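Long-range contacts in lovastatin nonaketide synthase, polyketide synthase component (Aspergillus terreus, PDB 7CPX), which assembles the polyketide dihydromonacolin L, the precursor of lovastatin, from nine malonyl units, using NADPH for reduction and S-adenosylmethionine for methylation: residues A[1868-1873]-A[1915-1920]; A[1889-1894]-A[1904-1909]; A[2106-2111]-A[2128-2133]. The protein carries 2 engineered substitutions. All blocks are in the same frame, centred on the assembly; numbering follows the deposited sequence.

Contact 1: residues A[1868-1873]-A[1915-1920]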
loop_
_atom_site.group_PDB
_atom_site.type_symbol
_atom_site.label_atom_id
_atom_site.label_comp_id
_atom_site.label_asym_id
_atom_site.label_seq_id
_atom_site.Cartn_x
_atom_site.Cartn_y
_atom_site.Cartn_z
ATOM N N THR A 1868 -39.616 -20.031 45.056
ATOM C CA THR A 1868 -38.615 -19.094 44.569
ATOM C C THR A 1868 -38.534 -17.904 45.516
ATOM O O THR A 1868 -39.447 -17.073 45.567
ATOM C CB THR A 1868 -38.949 -18.630 43.150
ATOM O OG1 THR A 1868 -39.063 -19.769 42.288
ATOM C CG2 THR A 1868 -37.861 -17.706 42.623
ATOM N N LYS A 1869 -37.440 -17.818 46.264
ATOM C CA LYS A 1869 -37.272 -16.765 47.252
ATOM C C LYS A 1869 -36.904 -15.452 46.579
ATOM O O LYS A 1869 -36.144 -15.426 45.604
ATOM C CB LYS A 1869 -36.189 -17.147 48.260
ATOM C CG LYS A 1869 -36.354 -18.534 48.867
ATOM C CD LYS A 1869 -37.653 -18.676 49.650
ATOM C CE LYS A 1869 -37.667 -17.792 50.885
ATOM N NZ LYS A 1869 -38.871 -18.029 51.725
ATOM N N THR A 1870 -37.446 -14.361 47.114
ATOM C CA THR A 1870 -37.154 -13.015 46.639
ATOM C C THR A 1870 -36.069 -12.426 47.532
ATOM O O THR A 1870 -36.272 -12.252 48.738
ATOM C CB THR A 1870 -38.409 -12.145 46.651
ATOM O OG1 THR A 1870 -39.401 -12.723 45.796
ATOM C CG2 THR A 1870 -38.087 -10.736 46.173
ATOM N N ILE A 1871 -34.924 -12.120 46.936
ATOM C CA ILE A 1871 -33.773 -11.583 47.646
ATOM C C ILE A 1871 -33.609 -10.130 47.225
ATOM O O ILE A 1871 -33.356 -9.839 46.053
ATOM C CB ILE A 1871 -32.502 -12.389 47.354
ATOM C CG1 ILE A 1871 -32.732 -13.871 47.655
ATOM C CG2 ILE A 1871 -31.339 -11.851 48.175
ATOM C CD1 ILE A 1871 -31.570 -14.755 47.276
ATOM N N TYR A 1872 -33.755 -9.218 48.179
ATOM C CA TYR A 1872 -33.472 -7.804 47.954
ATOM C C TYR A 1872 -31.976 -7.610 48.155
ATOM O O TYR A 1872 -31.486 -7.582 49.286
ATOM C CB TYR A 1872 -34.290 -6.937 48.900
ATOM C CG TYR A 1872 -35.779 -7.187 48.815
ATOM C CD1 TYR A 1872 -36.367 -8.233 49.509
ATOM C CD2 TYR A 1872 -36.595 -6.377 48.038
ATOM C CE1 TYR A 1872 -37.725 -8.467 49.435
ATOM C CE2 TYR A 1872 -37.955 -6.603 47.958
ATOM C CZ TYR A 1872 -38.515 -7.649 48.658
ATOM O OH TYR A 1872 -39.869 -7.881 48.583
ATOM N N VAL A 1873 -31.249 -7.484 47.054
ATOM C CA VAL A 1873 -29.794 -7.564 47.078
ATOM C C VAL A 1873 -29.214 -6.247 47.573
ATOM O O VAL A 1873 -29.539 -5.173 47.053
ATOM C CB VAL A 1873 -29.251 -7.916 45.686
ATOM C CG1 VAL A 1873 -27.744 -8.051 45.725
ATOM C CG2 VAL A 1873 -29.884 -9.198 45.181
ATOM N N ILE A 1915 -33.075 -6.893 43.008
ATOM C CA ILE A 1915 -34.031 -7.870 43.509
ATOM C C ILE A 1915 -33.962 -9.098 42.613
ATOM O O ILE A 1915 -34.050 -8.984 41.387
ATOM C CB ILE A 1915 -35.462 -7.302 43.552
ATOM C CG1 ILE A 1915 -35.484 -6.029 44.401
ATOM C CG2 ILE A 1915 -36.426 -8.337 44.115
ATOM C CD1 ILE A 1915 -36.839 -5.368 44.499
ATOM N N VAL A 1916 -33.804 -10.263 43.230
ATOM C CA VAL A 1916 -33.651 -11.528 42.524
ATOM C C VAL A 1916 -34.749 -12.476 42.978
ATOM O O VAL A 1916 -35.256 -12.375 44.097
ATOM C CB VAL A 1916 -32.257 -12.145 42.773
ATOM C CG1 VAL A 1916 -32.245 -13.623 42.408
ATOM C CG2 VAL A 1916 -31.202 -11.388 41.988
ATOM N N HIS A 1917 -35.110 -13.405 42.099
ATOM C CA HIS A 1917 -36.048 -14.479 42.413
ATOM C C HIS A 1917 -35.327 -15.793 42.131
ATOM O O HIS A 1917 -35.219 -16.214 40.974
ATOM C CB HIS A 1917 -37.327 -14.343 41.595
ATOM C CG HIS A 1917 -37.929 -12.975 41.650
ATOM N ND1 HIS A 1917 -38.585 -12.493 42.762
ATOM C CD2 HIS A 1917 -37.966 -11.980 40.731
ATOM C CE1 HIS A 1917 -39.005 -11.263 42.524
ATOM N NE2 HIS A 1917 -38.642 -10.928 41.300
ATOM N N VAL A 1918 -34.833 -16.440 43.185
ATOM C CA VAL A 1918 -33.958 -17.600 43.048
ATOM C C VAL A 1918 -34.449 -18.718 43.954
ATOM O O VAL A 1918 -34.906 -18.469 45.074
ATOM C CB VAL A 1918 -32.495 -17.243 43.378
ATOM C CG1 VAL A 1918 -32.354 -16.901 44.850
ATOM C CG2 VAL A 1918 -31.571 -18.387 43.002
ATOM N N ARG A 1919 -34.331 -19.956 43.476
ATOM C CA ARG A 1919 -34.786 -21.099 44.248
ATOM C C ARG A 1919 -33.980 -21.220 45.541
ATOM O O ARG A 1919 -32.813 -20.819 45.594
ATOM C CB ARG A 1919 -34.656 -22.385 43.434
ATOM C CG ARG A 1919 -35.923 -22.776 42.692
ATOM C CD ARG A 1919 -35.808 -24.146 42.036
ATOM N NE ARG A 1919 -35.046 -24.107 40.792
ATOM C CZ ARG A 1919 -33.873 -24.696 40.592
ATOM N NH1 ARG A 1919 -33.282 -25.413 41.536
ATOM N NH2 ARG A 1919 -33.279 -24.570 39.409
ATOM N N PRO A 1920 -34.577 -21.769 46.603
ATOM C CA PRO A 1920 -33.834 -21.907 47.866
ATOM C C PRO A 1920 -32.593 -22.770 47.748
ATOM O O PRO A 1920 -31.663 -22.604 48.546
ATOM C CB PRO A 1920 -34.863 -22.537 48.817
ATOM C CG PRO A 1920 -36.190 -22.281 48.190
ATOM C CD PRO A 1920 -35.952 -22.283 46.717
#
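Strand 1869-1873 runs antiparallel to strand 1915-1918, the two short axes coming within 4.6 Å at 153°, with K1869-V1918 and I1871-V1916 as hydrogen-bonded pairs and T1870-H1917 and Y1872-I1915 as the non-hydrogen-bonded pairs that alternate with them. Four N-H to O=C bonds join the backbones, and the I1871-V1916 pair is the more regular: I1871 N to V1916 O and V1916 N to I1871 O are both 2.9 Å and nearly straight.

On the face carrying T1870, H1917, Y1872 and I1915, T1870 OG1 and H1917 ND1 are hydrogen-bonded at 3.2 Å, the hydroxyl lying at the imidazole edge, in the plane of the ring. With OG1 of T1870 anti to its own carbonyl carbon (chi1 -60°), CG2 is turned instead to the branch methyl CG2 of I1915, 3.6 Å away. Beyond it the I1915 chain runs alongside Y1872, its CD1 reaching CD2 of the phenol ring at 3.7 Å.

The opposite face is largely aliphatic: the far methyl of I1871 meets CG1 of V1918, and CG2 of V1873 comes to 4.1 Å from CG2 of V1916. At the K1869 end of the ladder K1869 crosses the P1920 ring at about a right angle, CG to CG, before its bent chain carries NZ to a salt bridge with E1898.

This antiparallel ladder joins short strand 1915-1918 to long strand 1869-1883 in a mixed sheet. I1871 and V1918 lie on A1907 of strand 1901-1909 and V1916 on A1909, while I1923 of strand 1923-1924 closes over K1869, I1871 and V1918.

Contact 2: residues A[1889-1894]-A[1904-1909]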
loop_
_atom_site.group_PDB
_atom_site.type_symbol
_atom_site.label_atom_id
_atom_site.label_comp_id
_atom_site.label_asym_id
_atom_site.label_seq_id
_atom_site.Cartn_x
_atom_site.Cartn_y
_atom_site.Cartn_z
ATOM N N PHE A 1889 -23.818 -18.321 37.713
ATOM C CA PHE A 1889 -24.677 -17.630 38.660
ATOM C C PHE A 1889 -23.910 -16.476 39.283
ATOM O O PHE A 1889 -22.723 -16.604 39.594
ATOM C CB PHE A 1889 -25.168 -18.577 39.757
ATOM C CG PHE A 1889 -25.801 -19.833 39.235
ATOM C CD1 PHE A 1889 -25.024 -20.930 38.907
ATOM C CD2 PHE A 1889 -27.172 -19.920 39.078
ATOM C CE1 PHE A 1889 -25.602 -22.088 38.429
ATOM C CE2 PHE A 1889 -27.757 -21.075 38.601
ATOM C CZ PHE A 1889 -26.971 -22.162 38.275
ATOM N N TYR A 1890 -24.595 -15.352 39.467
ATOM C CA TYR A 1890 -24.009 -14.190 40.117
ATOM C C TYR A 1890 -24.134 -14.343 41.625
ATOM O O TYR A 1890 -25.230 -14.571 42.140
ATOM C CB TYR A 1890 -24.707 -12.908 39.668
ATOM C CG TYR A 1890 -24.614 -12.622 38.189
ATOM C CD1 TYR A 1890 -23.541 -11.919 37.664
ATOM C CD2 TYR A 1890 -25.616 -13.028 37.321
ATOM C CE1 TYR A 1890 -23.460 -11.642 36.314
ATOM C CE2 TYR A 1890 -25.544 -12.756 35.970
ATOM C CZ TYR A 1890 -24.464 -12.063 35.470
ATOM O OH TYR A 1890 -24.388 -11.794 34.124
ATOM N N LEU A 1891 -23.020 -14.213 42.332
ATOM C CA LEU A 1891 -23.051 -14.303 43.784
ATOM C C LEU A 1891 -23.661 -13.023 44.340
ATOM O O LEU A 1891 -23.127 -11.930 44.121
ATOM C CB LEU A 1891 -21.648 -14.529 44.338
ATOM C CG LEU A 1891 -21.518 -14.870 45.827
ATOM C CD1 LEU A 1891 -21.749 -13.652 46.710
ATOM C CD2 LEU A 1891 -22.476 -15.987 46.207
ATOM N N VAL A 1892 -24.774 -13.154 45.057
ATOM C CA VAL A 1892 -25.501 -12.008 45.583
ATOM C C VAL A 1892 -25.654 -12.170 47.087
ATOM O O VAL A 1892 -25.681 -13.285 47.614
ATOM C CB VAL A 1892 -26.884 -11.853 44.913
ATOM C CG1 VAL A 1892 -26.729 -11.715 43.410
ATOM C CG2 VAL A 1892 -27.774 -13.039 45.254
ATOM N N GLN A 1893 -25.751 -11.038 47.775
ATOM C CA GLN A 1893 -25.995 -10.995 49.208
ATOM C C GLN A 1893 -27.054 -9.941 49.477
ATOM O O GLN A 1893 -27.074 -8.897 48.822
ATOM C CB GLN A 1893 -24.712 -10.667 49.979
ATOM C CG GLN A 1893 -24.889 -10.555 51.486
ATOM C CD GLN A 1893 -23.606 -10.161 52.191
ATOM O OE1 GLN A 1893 -22.634 -9.758 51.553
ATOM N NE2 GLN A 1893 -23.597 -10.277 53.513
ATOM N N GLY A 1894 -27.937 -10.208 50.431
ATOM C CA GLY A 1894 -28.936 -9.217 50.772
ATOM C C GLY A 1894 -30.055 -9.804 51.608
ATOM O O GLY A 1894 -29.991 -10.946 52.062
ATOM N N PRO A 1904 -30.549 -11.506 56.490
ATOM C CA PRO A 1904 -29.468 -11.527 55.499
ATOM C C PRO A 1904 -29.216 -12.937 54.989
ATOM O O PRO A 1904 -29.293 -13.911 55.740
ATOM C CB PRO A 1904 -28.259 -10.984 56.270
ATOM C CG PRO A 1904 -28.837 -10.263 57.440
ATOM C CD PRO A 1904 -30.083 -11.006 57.794
ATOM N N VAL A 1905 -28.902 -13.036 53.696
ATOM C CA VAL A 1905 -28.612 -14.312 53.056
ATOM C C VAL A 1905 -27.665 -14.066 51.892
ATOM O O VAL A 1905 -27.491 -12.935 51.427
ATOM C CB VAL A 1905 -29.888 -15.031 52.551
ATOM C CG1 VAL A 1905 -30.876 -15.243 53.685
ATOM C CG2 VAL A 1905 -30.529 -14.247 51.417
ATOM N N VAL A 1906 -27.047 -15.147 51.424
ATOM C CA VAL A 1906 -26.173 -15.140 50.260
ATOM C C VAL A 1906 -26.646 -16.239 49.322
ATOM O O VAL A 1906 -26.890 -17.369 49.759
ATOM C CB VAL A 1906 -24.698 -15.351 50.647
ATOM C CG1 VAL A 1906 -23.829 -15.428 49.406
ATOM C CG2 VAL A 1906 -24.228 -14.233 51.558
ATOM N N ALA A 1907 -26.775 -15.913 48.039
ATOM C CA ALA A 1907 -27.365 -16.823 47.071
ATOM C C ALA A 1907 -26.633 -16.724 45.740
ATOM O O ALA A 1907 -25.795 -15.845 45.521
ATOM C CB ALA A 1907 -28.856 -16.534 46.875
ATOM N N LEU A 1908 -26.963 -17.657 44.852
ATOM C CA LEU A 1908 -26.422 -17.722 43.497
ATOM C C LEU A 1908 -27.542 -17.322 42.538
ATOM O O LEU A 1908 -28.265 -18.170 42.012
ATOM C CB LEU A 1908 -25.889 -19.118 43.192
ATOM C CG LEU A 1908 -24.479 -19.442 43.689
ATOM C CD1 LEU A 1908 -24.284 -18.983 45.122
ATOM C CD2 LEU A 1908 -24.216 -20.933 43.571
ATOM N N ALA A 1909 -27.675 -16.019 42.314
ATOM C CA ALA A 1909 -28.712 -15.488 41.447
ATOM C C ALA A 1909 -28.385 -15.782 39.985
ATOM O O ALA A 1909 -27.331 -16.329 39.646
ATOM C CB ALA A 1909 -28.861 -13.986 41.670
#
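V1892 and A1909 meet in the closely packed part of the hairpin: CG1 of V1892 rests on the A1909 methyl at 3.6 Å. A chi1 of -58° puts that CG1 anti to the carbonyl carbon and leaves CG2 between the backbone N and that carbon, facing the A1907 methyl at 4.0 Å. Between the strands V1892 N to A1907 O is an almost linear bond (178°) and A1907 N returns to V1892 O.

On the other face, L1891 reaches two partner residues. CD2 of L1891 touches both CG1 of V1906 (3.5 Å) and CD1 of L1908 (3.7 Å), so one methyl bridges two residues of the partner strand. L1908 also sets its CB against CB of F1889, and the carbonyl O of A1909 lies at the edge of the F1889 ring, in its plane.

Strands 1887-1898 and 1901-1909 form an antiparallel beta hairpin within a mixed sheet. Its leucine face, carrying L1891, L1908, Q1893 and V1906, is backed by helix 1935-1953, whose S1937, V1940 and T1941 lie on L1891. Strands 1869-1883 and 1915-1918 cover the face of A1907 and A1909.

Toward the hairpin turn the packing thins. Q1893 holds on to V1906 through its aliphatic stem, CG to CG2 at 3.7 Å, and sends NE2 to weak bonds with the carbonyls of L1931 and S1932. G1894 brings only backbone, pairing with V1905 through G1894 N to V1905 O and V1905 N to G1894 O, both 2.9 Å. Next to it P1904, partly exposed, contributes little beyond its CA beside G1894 O.

Contact 3: residues A[2106-2111]-A[2128-2133]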
loop_
_atom_site.group_PDB
_atom_site.type_symbol
_atom_site.label_atom_id
_atom_site.label_comp_id
_atom_site.label_asym_id
_atom_site.label_seq_id
_atom_site.Cartn_x
_atom_site.Cartn_y
_atom_site.Cartn_z
ATOM N N TRP A 2106 -13.418 -4.214 50.620
ATOM C CA TRP A 2106 -12.167 -4.297 49.873
ATOM C C TRP A 2106 -12.296 -3.631 48.508
ATOM O O TRP A 2106 -11.462 -2.801 48.129
ATOM C CB TRP A 2106 -11.746 -5.758 49.725
ATOM C CG TRP A 2106 -10.328 -5.926 49.284
ATOM C CD1 TRP A 2106 -9.894 -6.373 48.071
ATOM C CD2 TRP A 2106 -9.153 -5.645 50.053
ATOM N NE1 TRP A 2106 -8.521 -6.389 48.037
ATOM C CE2 TRP A 2106 -8.042 -5.947 49.242
ATOM C CE3 TRP A 2106 -8.932 -5.166 51.348
ATOM C CZ2 TRP A 2106 -6.730 -5.787 49.684
ATOM C CZ3 TRP A 2106 -7.631 -5.009 51.785
ATOM C CH2 TRP A 2106 -6.546 -5.318 50.956
ATOM N N GLU A 2107 -13.337 -3.983 47.755
ATOM C CA GLU A 2107 -13.559 -3.431 46.423
ATOM C C GLU A 2107 -15.035 -3.114 46.223
ATOM O O GLU A 2107 -15.627 -3.436 45.187
ATOM C CB GLU A 2107 -13.053 -4.393 45.345
ATOM C CG GLU A 2107 -13.004 -3.820 43.930
ATOM C CD GLU A 2107 -12.089 -2.616 43.803
ATOM O OE1 GLU A 2107 -12.398 -1.561 44.395
ATOM O OE2 GLU A 2107 -11.057 -2.726 43.107
ATOM N N VAL A 2108 -15.653 -2.485 47.216
ATOM C CA VAL A 2108 -17.066 -2.132 47.139
ATOM C C VAL A 2108 -17.233 -0.883 46.289
ATOM O O VAL A 2108 -16.555 0.129 46.505
ATOM C CB VAL A 2108 -17.649 -1.922 48.547
ATOM C CG1 VAL A 2108 -19.031 -1.302 48.456
ATOM C CG2 VAL A 2108 -17.706 -3.232 49.309
ATOM N N MET A 2109 -18.142 -0.948 45.312
ATOM C CA MET A 2109 -18.482 0.246 44.549
ATOM C C MET A 2109 -19.973 0.229 44.250
ATOM O O MET A 2109 -20.535 -0.851 44.035
ATOM C CB MET A 2109 -17.688 0.339 43.243
ATOM C CG MET A 2109 -17.988 -0.761 42.244
ATOM S SD MET A 2109 -16.801 -0.786 40.888
ATOM C CE MET A 2109 -16.904 0.905 40.303
ATOM N N PRO A 2110 -20.644 1.383 44.242
ATOM C CA PRO A 2110 -22.081 1.384 43.949
ATOM C C PRO A 2110 -22.368 0.899 42.537
ATOM O O PRO A 2110 -21.543 1.026 41.630
ATOM C CB PRO A 2110 -22.482 2.853 44.127
ATOM C CG PRO A 2110 -21.438 3.429 45.005
ATOM C CD PRO A 2110 -20.173 2.717 44.646
ATOM N N CYS A 2111 -23.564 0.331 42.363
ATOM C CA CYS A 2111 -23.966 -0.159 41.049
ATOM C C CYS A 2111 -23.878 0.940 40.001
ATOM O O CYS A 2111 -23.468 0.693 38.862
ATOM C CB CYS A 2111 -25.387 -0.720 41.113
ATOM S SG CYS A 2111 -26.649 0.511 41.514
ATOM N N VAL A 2128 -17.259 -6.022 44.203
ATOM C CA VAL A 2128 -18.615 -6.158 44.716
ATOM C C VAL A 2128 -19.384 -4.869 44.464
ATOM O O VAL A 2128 -18.947 -3.780 44.861
ATOM C CB VAL A 2128 -18.628 -6.520 46.214
ATOM C CG1 VAL A 2128 -17.857 -5.503 47.021
ATOM C CG2 VAL A 2128 -20.054 -6.621 46.718
ATOM N N ILE A 2129 -20.529 -5.006 43.805
ATOM C CA ILE A 2129 -21.477 -3.918 43.622
ATOM C C ILE A 2129 -22.307 -3.768 44.885
ATOM O O ILE A 2129 -22.836 -4.751 45.418
ATOM C CB ILE A 2129 -22.384 -4.190 42.411
ATOM C CG1 ILE A 2129 -21.566 -4.275 41.126
ATOM C CG2 ILE A 2129 -23.438 -3.110 42.303
ATOM C CD1 ILE A 2129 -22.067 -5.341 40.186
ATOM N N SER A 2130 -22.428 -2.534 45.357
ATOM C CA SER A 2130 -23.240 -2.193 46.522
ATOM C C SER A 2130 -24.557 -1.625 46.012
ATOM O O SER A 2130 -24.626 -0.472 45.581
ATOM C CB SER A 2130 -22.511 -1.196 47.416
ATOM O OG SER A 2130 -23.368 -0.702 48.430
ATOM N N TRP A 2131 -25.602 -2.438 46.061
ATOM C CA TRP A 2131 -26.902 -2.024 45.555
ATOM C C TRP A 2131 -27.563 -1.060 46.533
ATOM O O TRP A 2131 -27.709 -1.399 47.713
ATOM C CB TRP A 2131 -27.792 -3.235 45.334
ATOM C CG TRP A 2131 -27.408 -4.038 44.141
ATOM C CD1 TRP A 2131 -26.672 -5.181 44.127
ATOM C CD2 TRP A 2131 -27.736 -3.756 42.777
ATOM N NE1 TRP A 2131 -26.523 -5.635 42.841
ATOM C CE2 TRP A 2131 -27.168 -4.775 41.991
ATOM C CE3 TRP A 2131 -28.457 -2.740 42.144
ATOM C CZ2 TRP A 2131 -27.298 -4.810 40.606
ATOM C CZ3 TRP A 2131 -28.586 -2.776 40.771
ATOM C CH2 TRP A 2131 -28.009 -3.803 40.017
ATOM N N PRO A 2132 -27.975 0.130 46.099
ATOM C CA PRO A 2132 -28.672 1.038 47.017
ATOM C C PRO A 2132 -29.962 0.413 47.525
ATOM O O PRO A 2132 -30.647 -0.316 46.805
ATOM C CB PRO A 2132 -28.938 2.278 46.159
ATOM C CG PRO A 2132 -28.912 1.785 44.759
ATOM C CD PRO A 2132 -27.900 0.684 44.736
ATOM N N ARG A 2133 -30.289 0.708 48.784
ATOM C CA ARG A 2133 -31.454 0.126 49.434
ATOM C C ARG A 2133 -32.554 1.126 49.741
ATOM O O ARG A 2133 -33.709 0.718 49.894
ATOM C CB ARG A 2133 -31.037 -0.564 50.741
ATOM C CG ARG A 2133 -30.091 -1.738 50.547
ATOM C CD ARG A 2133 -30.630 -2.714 49.515
ATOM N NE ARG A 2133 -32.061 -2.931 49.687
ATOM C CZ ARG A 2133 -32.851 -3.481 48.776
ATOM N NH1 ARG A 2133 -32.377 -3.914 47.620
ATOM N NH2 ARG A 2133 -34.152 -3.590 49.029
#
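C2111 and the methyl CG2 of I2129 lie over one face of the W2131 indole: CB of C2111 stands 3.8 Å above the plane, displaced toward the rim, and the I2129 methyl 4.0 Å above it. CB of C2111 makes a CH-pi contact with the six-membered ring, 18° off its normal, whereas SG approaches the same ring obliquely, in a sulfur-aromatic contact at 4.5 Å from the centroid. At the indole edge NE1 turns to the hydroxyl of S1876 in a hydrogen bond. The thiol is swung between the backbone N and carbonyl carbon of its own residue (chi1 64°), which brings SG to CD of P2132 at 3.5 Å as well as to CE3 of W2131. CB of C2111 also meets the I2129 methyl directly.

The backbones pair in parallel, the short strand axes at 44°. M2109 straddles I2129: its N-H reaches V2128 O at 3.0 Å, and its O takes S2130 N at 2.9 Å. V2128 N adds a hydrogen bond to E2107 O. V2108 and V2128 point the same way side by side, CG2 of V2108 against CG1 of V2128, and CG1 of V2108 reaches CB of S2130 at 3.6 Å.

Strand 2108-2110, helix 2111-2117 and strand 2128-2130 make a beta-alpha-beta unit, with P2110 at the N-cap position and C2111 opening the helix. The crossover through the helix makes the pairing parallel, and the backbone hydrogen bonds hold its register, while the cohesion at the helix start is probably mostly dispersive, thiol and methyl against indole. C2111 N, at the helix start, gives just a weak bond to S2130 O, which the positive helix end would probably favour somewhat.

All three contacts belong to one mixed sheet, with strand 1869-1883 as the common member: it pairs with 1915-1918 in contact 1, and neighbours both 1887-1898 of contact 2 and 2128-2130 of contact 3. Contacts 1 and 2 have centres about 8 Å apart and share a core, V1873 CG1 lying 3.3 Å from Q1893 O. Contact 3, with its centre about 18 Å from that of contact 1, reaches it through R2133 NH1, probably hydrogen-bonded to V1873 O at 3.2 Å. Contacts 2 and 3 do not touch; their nearest atoms are about 6 Å apart. The group is remote from the ketoreductase NADP pocket and the other annotated catalytic sites.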